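Glycerol dehydratase (Clostridium butyricum, PDB 1R9D) is a B12-independent dehydratase of the glycyl-radical, pyruvate formate-lyase-like family, thought to remove water from glycerol by radical chemistry. Local coordinates at residues A[135-139]-A[508-512]; A[491-495]-A[616-620]; A[495-500]-A[623-627]. All blocks are in the same frame, centred on the assembly; numbering follows the deposited sequence.

Helix 484-516 runs through all three contacts. Contacts 2 and 3 are neighbours on it: they share Met495, use the same partner helix 607-624 and lie about 9 Å apart between centres, touching where Tyr620 CD1 meets Val499 CG2 at 4.1 Å. Contact 1 lies further towards the C-terminal end of helix 484-516, its centre about 18 Å from that of contact 3 and about 26 Å from that of contact 2, where helix 131-138 takes over as partner. Contacts 1 and 3 both reach the second subunit. The side chains of Ile509 in contact 1 and Tyr620 in contact 2 are about 13 Å and about 12 Å from a bound glycerol, too far to touch it.

Contact 1 of 3, residues A[135-139]-A[508-512]; sequences ATSYM and CIDIA
Tyr138 and Ile511 set their side chains at about a right angle. The CG2 methyl of Ile511 lies off-centre against the phenol ring, 4.1 Å from the Tyr138 centroid and 30° off its normal, a CH-pi contact that favours the CE1 side (Ile511 CG2 to Tyr138 CE1, 3.6 Å). A chi1 of -70° sets CG1 beside the backbone N of Ile511 and turns CG2, opposite that N, to the ring. The Tyr138 hydroxyl bonds to Glu515, one turn beyond Ile511 on helix 484-516. Cys508 fills the next place: its CB meets Met139 CG at 3.8 Å, while SG sits 3.5 Å from the Tyr138 carbonyl oxygen without a hydrogen bond. Beyond it, small groups let the backbones close in. Ala135 CB touches Ile509 CG1 at 3.8 Å and Ala512 CB at 3.9 Å, and the Met139 and Ile509 side chains slant across each other, CE to CG1 4.1 Å. Pro46 and Ile199 of the second subunit pack on Tyr138 and Cys508, respectively. Close packing through Ala135, Cys508 and Ala512 thus joins the end of helix 131-138 to the long helix 484-516 in the pyruvate formate lyase-like fold, at the subunit interface.

Contact 2 of 3, residues A[491-495]-A[616-620]; sequences YKAQM and GALVY
Val619 is the centre of the tight part, gripped by Tyr491 and Met495 of the facing helix. Its CB lies 3.7 Å from Tyr491 CE2, and its CG1 methyl is 3.9 Å from Met495 CG. With CG anti to its backbone N (chi1 171°), the Tyr491 ring reaches across to helix 607-624 and delivers its hydroxyl to the Gly616 carbonyl. That hydrogen bond, Tyr491 OH to Gly616 O, measures 2.9 Å; the donor stands above the carbonyl plane, 41° out of it, while the oxygen lies at the ring edge. The Met495 chain bends at chi2 and chi3, bringing SD beside Tyr620: the sulfur is 5.2 Å from the ring centroid and essentially in the ring plane, an edge-on Met-aromatic contact. Phe451 of strand 449-452 also meets the Tyr620 ring. The other flank is loose. Lys492 offers Val619 CG1 only its CA, at 4.0 Å, and its CB, at 4.2 Å; its chain, straight as far as CE and turned at the amine, leads away from the contact, brushing Glu623. The short helical segments' axes approach to 10.2 Å and run at 36° to each other, in roughly the same direction. One directed hydrogen bond in an otherwise apolar, sulfur-lined contact implies that backbone satisfies the buried Tyr491 hydroxyl and ties the side-chain tip to helix 607-624, while Val619, oblique against CE2, would limit turning of the ring.

Contact 3 of 3, residues A[495-500]-A[623-627]; sequences MEYFVK and EVNKY
The Tyr627 ring leans against helix 484-516, with Lys500 CA and Val499 CG1 meeting it obliquely, while in its plane, at the edges, lie the Val624 carbonyl oxygen and a bound water. Tyr627 closes a type I beta turn that starts at Val624; Glu496, Glu623 and Lys626 form a salt-bridge network beside it. The two carboxylates are turned 73° apart. Lys626 NZ binds Glu623 OE1 at 2.8 Å on the syn side, 27° out of the carboxylate plane, whereas its link to Glu496 OE2 is long, 3.9 Å. Lys626 NZ sits to the side of the two acids, whose oxygens Glu496 OE2 and Glu623 OE1 come within 4.5 Å, and its charge would be expected to offset their repulsion. Glu623 is bent at chi2 (-53°), which folds its carboxylate back over the CA and CB of Glu496. The water joins both segments: it accepts from Tyr627 OH at 2.7 Å and donates to Glu623 OE1 at 2.7 Å and to the Glu496 carbonyl oxygen at 2.9 Å. Glu623 OE1 is therefore gripped by two donors, and the Tyr627 hydroxyl reaches the helix backbone through the water. Next to these polar groups the contact is apolar: Val499 CG1 meets Glu623 CB at 3.8 Å, and reaches Val624 CG2 and Tyr627 CE1 slightly farther off. Phe451 of strand 449-452 also packs on the Val499 side chain. Ile194 of the second subunit packs on Lys500 and Tyr627. The amine of Lys500 leads away from the turn, but its aliphatic stem does not: Lys500 CB presses to 3.2 Å from Tyr627 OH.

Contact 1 of 3, residues A[135-139]-A[508-512]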
ATOM      1  N   ALA A 135     -12.181   2.178  -3.707  1.00 24.54           N
ATOM      2  CA  ALA A 135     -12.278   3.450  -4.427  1.00 24.47           C
ATOM      3  C   ALA A 135     -13.279   4.372  -3.743  1.00 25.55           C
ATOM      4  O   ALA A 135     -13.012   5.559  -3.548  1.00 25.13           O
ATOM      5  CB  ALA A 135     -12.697   3.209  -5.875  1.00 24.89           C
ATOM      6  N   THR A 136     -14.438   3.827  -3.381  1.00 25.17           N
ATOM      7  CA  THR A 136     -15.460   4.618  -2.704  1.00 26.76           C
ATOM      8  C   THR A 136     -14.963   5.118  -1.346  1.00 26.07           C
ATOM      9  O   THR A 136     -15.237   6.256  -0.951  1.00 26.53           O
ATOM     10  CB  THR A 136     -16.756   3.795  -2.510  1.00 27.55           C
ATOM     11  OG1 THR A 136     -17.372   3.585  -3.786  1.00 30.12           O
ATOM     12  CG2 THR A 136     -17.731   4.523  -1.599  1.00 29.15           C
ATOM     13  N   SER A 137     -14.224   4.276  -0.632  1.00 25.89           N
ATOM     14  CA  SER A 137     -13.700   4.667   0.670  1.00 26.05           C
ATOM     15  C   SER A 137     -12.728   5.842   0.566  1.00 25.80           C
ATOM     16  O   SER A 137     -12.623   6.645   1.492  1.00 26.22           O
ATOM     17  CB  SER A 137     -12.999   3.483   1.342  1.00 26.66           C
ATOM     18  OG  SER A 137     -13.917   2.434   1.602  1.00 27.96           O
ATOM     19  N   TYR A 138     -12.014   5.940  -0.554  1.00 25.68           N
ATOM     20  CA  TYR A 138     -11.061   7.034  -0.746  1.00 26.27           C
ATOM     21  C   TYR A 138     -11.739   8.354  -1.128  1.00 26.81           C
ATOM     22  O   TYR A 138     -11.173   9.428  -0.924  1.00 25.38           O
ATOM     23  CB  TYR A 138     -10.024   6.667  -1.813  1.00 25.94           C
ATOM     24  CG  TYR A 138      -8.798   5.964  -1.269  1.00 26.52           C
ATOM     25  CD1 TYR A 138      -8.438   4.694  -1.722  1.00 27.41           C
ATOM     26  CD2 TYR A 138      -7.999   6.568  -0.299  1.00 26.66           C
ATOM     27  CE1 TYR A 138      -7.309   4.044  -1.216  1.00 26.46           C
ATOM     28  CE2 TYR A 138      -6.872   5.927   0.210  1.00 27.17           C
ATOM     29  CZ  TYR A 138      -6.535   4.667  -0.252  1.00 27.74           C
ATOM     30  OH  TYR A 138      -5.432   4.023   0.265  1.00 30.13           O
ATOM     31  N   MET A 139     -12.953   8.272  -1.665  1.00 27.82           N
ATOM     32  CA  MET A 139     -13.693   9.466  -2.070  1.00 29.41           C
ATOM     33  C   MET A 139     -14.276  10.208  -0.875  1.00 31.43           C
ATOM     34  O   MET A 139     -14.710   9.590   0.095  1.00 33.33           O
ATOM     35  CB  MET A 139     -14.840   9.094  -3.014  1.00 29.29           C
ATOM     36  CG  MET A 139     -14.415   8.550  -4.353  1.00 29.36           C
ATOM     37  SD  MET A 139     -15.845   8.142  -5.378  1.00 30.15           S
ATOM     38  CE  MET A 139     -15.153   6.881  -6.431  1.00 28.53           C
ATOM     39  N   CYS A 508      -9.272   8.498  -7.236  1.00 22.23           N
ATOM     40  CA  CYS A 508      -9.499   7.563  -6.136  1.00 22.62           C
ATOM     41  C   CYS A 508      -9.575   6.132  -6.671  1.00 23.14           C
ATOM     42  O   CYS A 508      -9.096   5.194  -6.029  1.00 22.52           O
ATOM     43  CB  CYS A 508     -10.790   7.915  -5.388  1.00 23.71           C
ATOM     44  SG  CYS A 508     -10.693   9.448  -4.418  1.00 26.07           S
ATOM     45  N   ILE A 509     -10.172   5.976  -7.848  1.00 21.99           N
ATOM     46  CA  ILE A 509     -10.295   4.674  -8.492  1.00 22.37           C
ATOM     47  C   ILE A 509      -8.907   4.231  -8.959  1.00 22.86           C
ATOM     48  O   ILE A 509      -8.577   3.042  -8.928  1.00 21.87           O
ATOM     49  CB  ILE A 509     -11.256   4.759  -9.699  1.00 22.40           C
ATOM     50  CG1 ILE A 509     -12.662   5.092  -9.198  1.00 21.48           C
ATOM     51  CG2 ILE A 509     -11.269   3.444 -10.481  1.00 22.39           C
ATOM     52  CD1 ILE A 509     -13.622   5.464 -10.320  1.00 23.37           C
ATOM     53  N   ASP A 510      -8.098   5.204  -9.376  1.00 22.63           N
ATOM     54  CA  ASP A 510      -6.731   4.974  -9.849  1.00 23.13           C
ATOM     55  C   ASP A 510      -5.917   4.389  -8.685  1.00 23.61           C
ATOM     56  O   ASP A 510      -5.230   3.369  -8.828  1.00 24.21           O
ATOM     57  CB  ASP A 510      -6.129   6.319 -10.299  1.00 23.39           C
ATOM     58  CG  ASP A 510      -5.061   6.177 -11.379  1.00 25.72           C
ATOM     59  OD1 ASP A 510      -4.236   5.242 -11.310  1.00 26.46           O
ATOM     60  OD2 ASP A 510      -5.034   7.035 -12.298  1.00 26.48           O
ATOM     61  N   ILE A 511      -6.010   5.037  -7.528  1.00 23.58           N
ATOM     62  CA  ILE A 511      -5.302   4.584  -6.335  1.00 24.24           C
ATOM     63  C   ILE A 511      -5.761   3.183  -5.932  1.00 24.79           C
ATOM     64  O   ILE A 511      -4.947   2.350  -5.541  1.00 24.59           O
ATOM     65  CB  ILE A 511      -5.525   5.561  -5.153  1.00 24.47           C
ATOM     66  CG1 ILE A 511      -4.796   6.879  -5.430  1.00 25.45           C
ATOM     67  CG2 ILE A 511      -5.008   4.950  -3.850  1.00 26.91           C
ATOM     68  CD1 ILE A 511      -5.125   7.991  -4.440  1.00 25.91           C
ATOM     69  N   ALA A 512      -7.061   2.918  -6.049  1.00 24.07           N
ATOM     70  CA  ALA A 512      -7.607   1.611  -5.677  1.00 23.50           C
ATOM     71  C   ALA A 512      -7.062   0.469  -6.529  1.00 23.67           C
ATOM     72  O   ALA A 512      -6.737  -0.597  -6.001  1.00 24.06           O
ATOM     73  CB  ALA A 512      -9.137   1.636  -5.743  1.00 23.44           C
TER

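Contact 2 of 3, residues A[491-495]-A[616-620]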
ATOM      1  N   TYR A 491     -21.803  29.376 -16.440  1.00 27.46           N
ATOM      2  CA  TYR A 491     -21.592  28.107 -17.133  1.00 26.32           C
ATOM      3  C   TYR A 491     -20.222  27.559 -16.732  1.00 26.41           C
ATOM      4  O   TYR A 491     -20.084  26.381 -16.390  1.00 25.19           O
ATOM      5  CB  TYR A 491     -21.651  28.349 -18.644  1.00 26.22           C
ATOM      6  CG  TYR A 491     -21.250  27.184 -19.530  1.00 25.56           C
ATOM      7  CD1 TYR A 491     -22.054  26.052 -19.645  1.00 27.04           C
ATOM      8  CD2 TYR A 491     -20.084  27.242 -20.290  1.00 25.98           C
ATOM      9  CE1 TYR A 491     -21.706  25.004 -20.507  1.00 26.69           C
ATOM     10  CE2 TYR A 491     -19.728  26.207 -21.151  1.00 26.23           C
ATOM     11  CZ  TYR A 491     -20.541  25.094 -21.255  1.00 26.57           C
ATOM     12  OH  TYR A 491     -20.192  24.081 -22.120  1.00 27.04           O
ATOM     13  N   LYS A 492     -19.213  28.423 -16.769  1.00 26.18           N
ATOM     14  CA  LYS A 492     -17.859  28.025 -16.402  1.00 27.16           C
ATOM     15  C   LYS A 492     -17.767  27.602 -14.934  1.00 26.87           C
ATOM     16  O   LYS A 492     -17.030  26.672 -14.599  1.00 26.96           O
ATOM     17  CB  LYS A 492     -16.880  29.169 -16.683  1.00 28.27           C
ATOM     18  CG  LYS A 492     -15.424  28.874 -16.319  1.00 31.21           C
ATOM     19  CD  LYS A 492     -14.503  29.921 -16.930  1.00 32.59           C
ATOM     20  CE  LYS A 492     -13.063  29.773 -16.469  1.00 35.71           C
ATOM     21  NZ  LYS A 492     -12.860  30.259 -15.074  1.00 37.18           N
ATOM     22  N   ALA A 493     -18.521  28.272 -14.067  1.00 26.71           N
ATOM     23  CA  ALA A 493     -18.515  27.953 -12.640  1.00 26.79           C
ATOM     24  C   ALA A 493     -19.124  26.579 -12.367  1.00 26.51           C
ATOM     25  O   ALA A 493     -18.643  25.838 -11.500  1.00 25.26           O
ATOM     26  CB  ALA A 493     -19.266  29.023 -11.857  1.00 27.06           C
ATOM     27  N   GLN A 494     -20.191  26.243 -13.087  1.00 25.69           N
ATOM     28  CA  GLN A 494     -20.818  24.932 -12.919  1.00 26.32           C
ATOM     29  C   GLN A 494     -19.865  23.860 -13.457  1.00 25.66           C
ATOM     30  O   GLN A 494     -19.670  22.818 -12.833  1.00 25.44           O
ATOM     31  CB  GLN A 494     -22.141  24.851 -13.687  1.00 26.40           C
ATOM     32  CG  GLN A 494     -23.280  25.693 -13.121  1.00 28.81           C
ATOM     33  CD  GLN A 494     -23.703  25.275 -11.717  1.00 28.77           C
ATOM     34  OE1 GLN A 494     -23.711  24.088 -11.379  1.00 29.60           O
ATOM     35  NE2 GLN A 494     -24.079  26.254 -10.899  1.00 28.99           N
ATOM     36  N   MET A 495     -19.278  24.128 -14.619  1.00 25.13           N
ATOM     37  CA  MET A 495     -18.345  23.196 -15.251  1.00 25.62           C
ATOM     38  C   MET A 495     -17.181  22.900 -14.308  1.00 25.90           C
ATOM     39  O   MET A 495     -16.804  21.744 -14.102  1.00 25.39           O
ATOM     40  CB  MET A 495     -17.802  23.798 -16.553  1.00 25.41           C
ATOM     41  CG  MET A 495     -17.008  22.832 -17.432  1.00 25.82           C
ATOM     42  SD  MET A 495     -18.053  21.627 -18.285  1.00 26.70           S
ATOM     43  CE  MET A 495     -18.734  22.640 -19.627  1.00 25.63           C
ATOM     44  N   GLY A 616     -17.908  26.469 -26.129  1.00 25.22           N
ATOM     45  CA  GLY A 616     -18.602  25.668 -25.134  1.00 25.70           C
ATOM     46  C   GLY A 616     -17.814  24.421 -24.769  1.00 25.91           C
ATOM     47  O   GLY A 616     -17.708  24.059 -23.591  1.00 25.44           O
ATOM     48  N   ALA A 617     -17.251  23.767 -25.783  1.00 24.81           N
ATOM     49  CA  ALA A 617     -16.459  22.558 -25.576  1.00 25.02           C
ATOM     50  C   ALA A 617     -15.124  22.895 -24.922  1.00 24.91           C
ATOM     51  O   ALA A 617     -14.614  22.127 -24.108  1.00 22.94           O
ATOM     52  CB  ALA A 617     -16.224  21.851 -26.901  1.00 25.24           C
ATOM     53  N   LEU A 618     -14.561  24.046 -25.284  1.00 24.08           N
ATOM     54  CA  LEU A 618     -13.286  24.476 -24.722  1.00 24.28           C
ATOM     55  C   LEU A 618     -13.356  24.731 -23.228  1.00 23.86           C
ATOM     56  O   LEU A 618     -12.366  24.548 -22.524  1.00 24.29           O
ATOM     57  CB  LEU A 618     -12.780  25.733 -25.438  1.00 24.82           C
ATOM     58  CG  LEU A 618     -11.984  25.461 -26.717  1.00 25.69           C
ATOM     59  CD1 LEU A 618     -11.776  26.764 -27.505  1.00 27.36           C
ATOM     60  CD2 LEU A 618     -10.641  24.834 -26.346  1.00 25.84           C
ATOM     61  N   VAL A 619     -14.513  25.167 -22.735  1.00 23.56           N
ATOM     62  CA  VAL A 619     -14.657  25.415 -21.305  1.00 22.93           C
ATOM     63  C   VAL A 619     -14.449  24.084 -20.575  1.00 23.96           C
ATOM     64  O   VAL A 619     -13.767  24.023 -19.552  1.00 24.23           O
ATOM     65  CB  VAL A 619     -16.050  25.982 -20.975  1.00 22.92           C
ATOM     66  CG1 VAL A 619     -16.249  26.058 -19.466  1.00 24.21           C
ATOM     67  CG2 VAL A 619     -16.186  27.378 -21.596  1.00 24.24           C
ATOM     68  N   TYR A 620     -15.041  23.022 -21.112  1.00 22.55           N
ATOM     69  CA  TYR A 620     -14.884  21.690 -20.531  1.00 22.14           C
ATOM     70  C   TYR A 620     -13.417  21.254 -20.637  1.00 22.13           C
ATOM     71  O   TYR A 620     -12.802  20.832 -19.657  1.00 22.54           O
ATOM     72  CB  TYR A 620     -15.757  20.686 -21.286  1.00 22.04           C
ATOM     73  CG  TYR A 620     -15.457  19.244 -20.938  1.00 22.11           C
ATOM     74  CD1 TYR A 620     -15.847  18.708 -19.710  1.00 22.54           C
ATOM     75  CD2 TYR A 620     -14.754  18.431 -21.821  1.00 21.60           C
ATOM     76  CE1 TYR A 620     -15.545  17.393 -19.368  1.00 24.17           C
ATOM     77  CE2 TYR A 620     -14.442  17.104 -21.488  1.00 23.21           C
ATOM     78  CZ  TYR A 620     -14.843  16.597 -20.259  1.00 22.88           C
ATOM     79  OH  TYR A 620     -14.555  15.291 -19.921  1.00 23.88           O
TER

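Contact 3 of 3, residues A[495-500]-A[623-627]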
ATOM      1  N   MET A 495     -19.278  24.128 -14.619  1.00 25.13           N
ATOM      2  CA  MET A 495     -18.345  23.196 -15.251  1.00 25.62           C
ATOM      3  C   MET A 495     -17.181  22.900 -14.308  1.00 25.90           C
ATOM      4  O   MET A 495     -16.804  21.744 -14.102  1.00 25.39           O
ATOM      5  CB  MET A 495     -17.802  23.798 -16.553  1.00 25.41           C
ATOM      6  CG  MET A 495     -17.008  22.832 -17.432  1.00 25.82           C
ATOM      7  SD  MET A 495     -18.053  21.627 -18.285  1.00 26.70           S
ATOM      8  CE  MET A 495     -18.734  22.640 -19.627  1.00 25.63           C
ATOM      9  N   GLU A 496     -16.620  23.957 -13.732  1.00 26.41           N
ATOM     10  CA  GLU A 496     -15.491  23.834 -12.818  1.00 28.72           C
ATOM     11  C   GLU A 496     -15.750  22.910 -11.636  1.00 28.15           C
ATOM     12  O   GLU A 496     -14.910  22.071 -11.294  1.00 27.91           O
ATOM     13  CB  GLU A 496     -15.098  25.221 -12.305  1.00 30.69           C
ATOM     14  CG  GLU A 496     -14.041  25.218 -11.215  1.00 36.68           C
ATOM     15  CD  GLU A 496     -13.706  26.621 -10.747  1.00 41.48           C
ATOM     16  OE1 GLU A 496     -14.646  27.372 -10.389  1.00 44.65           O
ATOM     17  OE2 GLU A 496     -12.506  26.976 -10.734  1.00 44.07           O
ATOM     18  N   TYR A 497     -16.913  23.062 -11.014  1.00 26.79           N
ATOM     19  CA  TYR A 497     -17.269  22.259  -9.855  1.00 26.67           C
ATOM     20  C   TYR A 497     -17.382  20.770 -10.160  1.00 27.03           C
ATOM     21  O   TYR A 497     -16.783  19.940  -9.477  1.00 26.12           O
ATOM     22  CB  TYR A 497     -18.592  22.746  -9.261  1.00 27.76           C
ATOM     23  CG  TYR A 497     -19.009  21.991  -8.013  1.00 27.92           C
ATOM     24  CD1 TYR A 497     -18.422  22.272  -6.783  1.00 29.77           C
ATOM     25  CD2 TYR A 497     -19.960  20.972  -8.072  1.00 29.28           C
ATOM     26  CE1 TYR A 497     -18.766  21.561  -5.636  1.00 29.97           C
ATOM     27  CE2 TYR A 497     -20.313  20.247  -6.925  1.00 30.09           C
ATOM     28  CZ  TYR A 497     -19.707  20.550  -5.713  1.00 30.71           C
ATOM     29  OH  TYR A 497     -20.029  19.842  -4.574  1.00 31.75           O
ATOM     30  N   PHE A 498     -18.150  20.424 -11.186  1.00 25.78           N
ATOM     31  CA  PHE A 498     -18.328  19.017 -11.515  1.00 26.22           C
ATOM     32  C   PHE A 498     -17.121  18.350 -12.162  1.00 25.28           C
ATOM     33  O   PHE A 498     -16.894  17.159 -11.951  1.00 25.21           O
ATOM     34  CB  PHE A 498     -19.589  18.844 -12.362  1.00 25.77           C
ATOM     35  CG  PHE A 498     -20.854  19.085 -11.590  1.00 28.05           C
ATOM     36  CD1 PHE A 498     -21.314  18.142 -10.675  1.00 28.15           C
ATOM     37  CD2 PHE A 498     -21.546  20.284 -11.718  1.00 28.34           C
ATOM     38  CE1 PHE A 498     -22.445  18.389  -9.891  1.00 29.53           C
ATOM     39  CE2 PHE A 498     -22.680  20.544 -10.936  1.00 28.48           C
ATOM     40  CZ  PHE A 498     -23.128  19.595 -10.022  1.00 27.94           C
ATOM     41  N   VAL A 499     -16.337  19.096 -12.936  1.00 23.70           N
ATOM     42  CA  VAL A 499     -15.154  18.497 -13.541  1.00 24.16           C
ATOM     43  C   VAL A 499     -14.168  18.182 -12.414  1.00 24.01           C
ATOM     44  O   VAL A 499     -13.498  17.155 -12.435  1.00 24.01           O
ATOM     45  CB  VAL A 499     -14.482  19.436 -14.569  1.00 22.14           C
ATOM     46  CG1 VAL A 499     -13.145  18.853 -15.010  1.00 22.33           C
ATOM     47  CG2 VAL A 499     -15.386  19.596 -15.784  1.00 24.06           C
ATOM     48  N   LYS A 500     -14.100  19.059 -11.418  1.00 25.05           N
ATOM     49  CA  LYS A 500     -13.202  18.842 -10.291  1.00 26.16           C
ATOM     50  C   LYS A 500     -13.516  17.515  -9.596  1.00 26.29           C
ATOM     51  O   LYS A 500     -12.620  16.711  -9.336  1.00 26.13           O
ATOM     52  CB  LYS A 500     -13.324  19.978  -9.271  1.00 28.06           C
ATOM     53  CG  LYS A 500     -12.325  19.865  -8.127  1.00 30.31           C
ATOM     54  CD  LYS A 500     -12.921  20.274  -6.790  1.00 34.74           C
ATOM     55  CE  LYS A 500     -13.387  21.717  -6.782  1.00 36.72           C
ATOM     56  NZ  LYS A 500     -13.937  22.093  -5.444  1.00 39.02           N
ATOM     57  N   GLU A 623     -10.922  22.895 -18.230  1.00 23.97           N
ATOM     58  CA  GLU A 623     -11.048  22.443 -16.854  1.00 24.08           C
ATOM     59  C   GLU A 623     -10.325  21.106 -16.686  1.00 23.37           C
ATOM     60  O   GLU A 623      -9.557  20.927 -15.745  1.00 23.59           O
ATOM     61  CB  GLU A 623     -12.520  22.277 -16.452  1.00 26.20           C
ATOM     62  CG  GLU A 623     -13.314  23.574 -16.303  1.00 27.84           C
ATOM     63  CD  GLU A 623     -12.662  24.576 -15.367  1.00 29.19           C
ATOM     64  OE1 GLU A 623     -12.184  24.172 -14.283  1.00 28.57           O
ATOM     65  OE2 GLU A 623     -12.641  25.779 -15.710  1.00 31.18           O
ATOM     66  N   VAL A 624     -10.570  20.174 -17.603  1.00 22.16           N
ATOM     67  CA  VAL A 624      -9.941  18.856 -17.536  1.00 21.82           C
ATOM     68  C   VAL A 624      -8.412  18.951 -17.487  1.00 22.73           C
ATOM     69  O   VAL A 624      -7.764  18.234 -16.719  1.00 22.01           O
ATOM     70  CB  VAL A 624     -10.363  17.974 -18.739  1.00 22.57           C
ATOM     71  CG1 VAL A 624      -9.592  16.657 -18.724  1.00 21.50           C
ATOM     72  CG2 VAL A 624     -11.862  17.692 -18.675  1.00 20.94           C
ATOM     73  N   ASN A 625      -7.840  19.839 -18.300  1.00 22.85           N
ATOM     74  CA  ASN A 625      -6.386  20.019 -18.349  1.00 23.77           C
ATOM     75  C   ASN A 625      -5.734  20.411 -17.022  1.00 22.73           C
ATOM     76  O   ASN A 625      -4.524  20.263 -16.858  1.00 22.78           O
ATOM     77  CB  ASN A 625      -6.006  21.075 -19.398  1.00 24.28           C
ATOM     78  CG  ASN A 625      -5.944  20.515 -20.802  1.00 25.19           C
ATOM     79  OD1 ASN A 625      -6.073  19.307 -21.015  1.00 26.16           O
ATOM     80  ND2 ASN A 625      -5.737  21.396 -21.774  1.00 27.48           N
ATOM     81  N   LYS A 626      -6.522  20.910 -16.079  1.00 22.43           N
ATOM     82  CA  LYS A 626      -5.983  21.337 -14.791  1.00 22.37           C
ATOM     83  C   LYS A 626      -5.526  20.215 -13.868  1.00 22.93           C
ATOM     84  O   LYS A 626      -4.736  20.451 -12.947  1.00 21.71           O
ATOM     85  CB  LYS A 626      -7.027  22.148 -14.023  1.00 24.37           C
ATOM     86  CG  LYS A 626      -7.397  23.483 -14.624  1.00 25.15           C
ATOM     87  CD  LYS A 626      -8.602  24.048 -13.891  1.00 27.23           C
ATOM     88  CE  LYS A 626      -8.980  25.433 -14.396  1.00 27.85           C
ATOM     89  NZ  LYS A 626     -10.141  25.969 -13.621  1.00 28.91           N
ATOM     90  N   TYR A 627      -6.009  19.002 -14.120  1.00 22.09           N
ATOM     91  CA  TYR A 627      -5.720  17.868 -13.242  1.00 22.52           C
ATOM     92  C   TYR A 627      -4.608  16.889 -13.598  1.00 21.89           C
ATOM     93  O   TYR A 627      -4.250  16.732 -14.759  1.00 21.45           O
ATOM     94  CB  TYR A 627      -7.027  17.101 -13.021  1.00 23.75           C
ATOM     95  CG  TYR A 627      -8.111  18.002 -12.492  1.00 24.36           C
ATOM     96  CD1 TYR A 627      -8.891  18.777 -13.358  1.00 25.17           C
ATOM     97  CD2 TYR A 627      -8.276  18.179 -11.121  1.00 26.33           C
ATOM     98  CE1 TYR A 627      -9.799  19.718 -12.866  1.00 25.41           C
ATOM     99  CE2 TYR A 627      -9.180  19.116 -10.617  1.00 26.64           C
ATOM    100  CZ  TYR A 627      -9.932  19.886 -11.495  1.00 26.55           C
ATOM    101  OH  TYR A 627     -10.770  20.855 -10.993  1.00 26.45           O
TER
HETATM  102  O   HOH W   1     -12.452  21.936 -12.739  1.00 26.38           O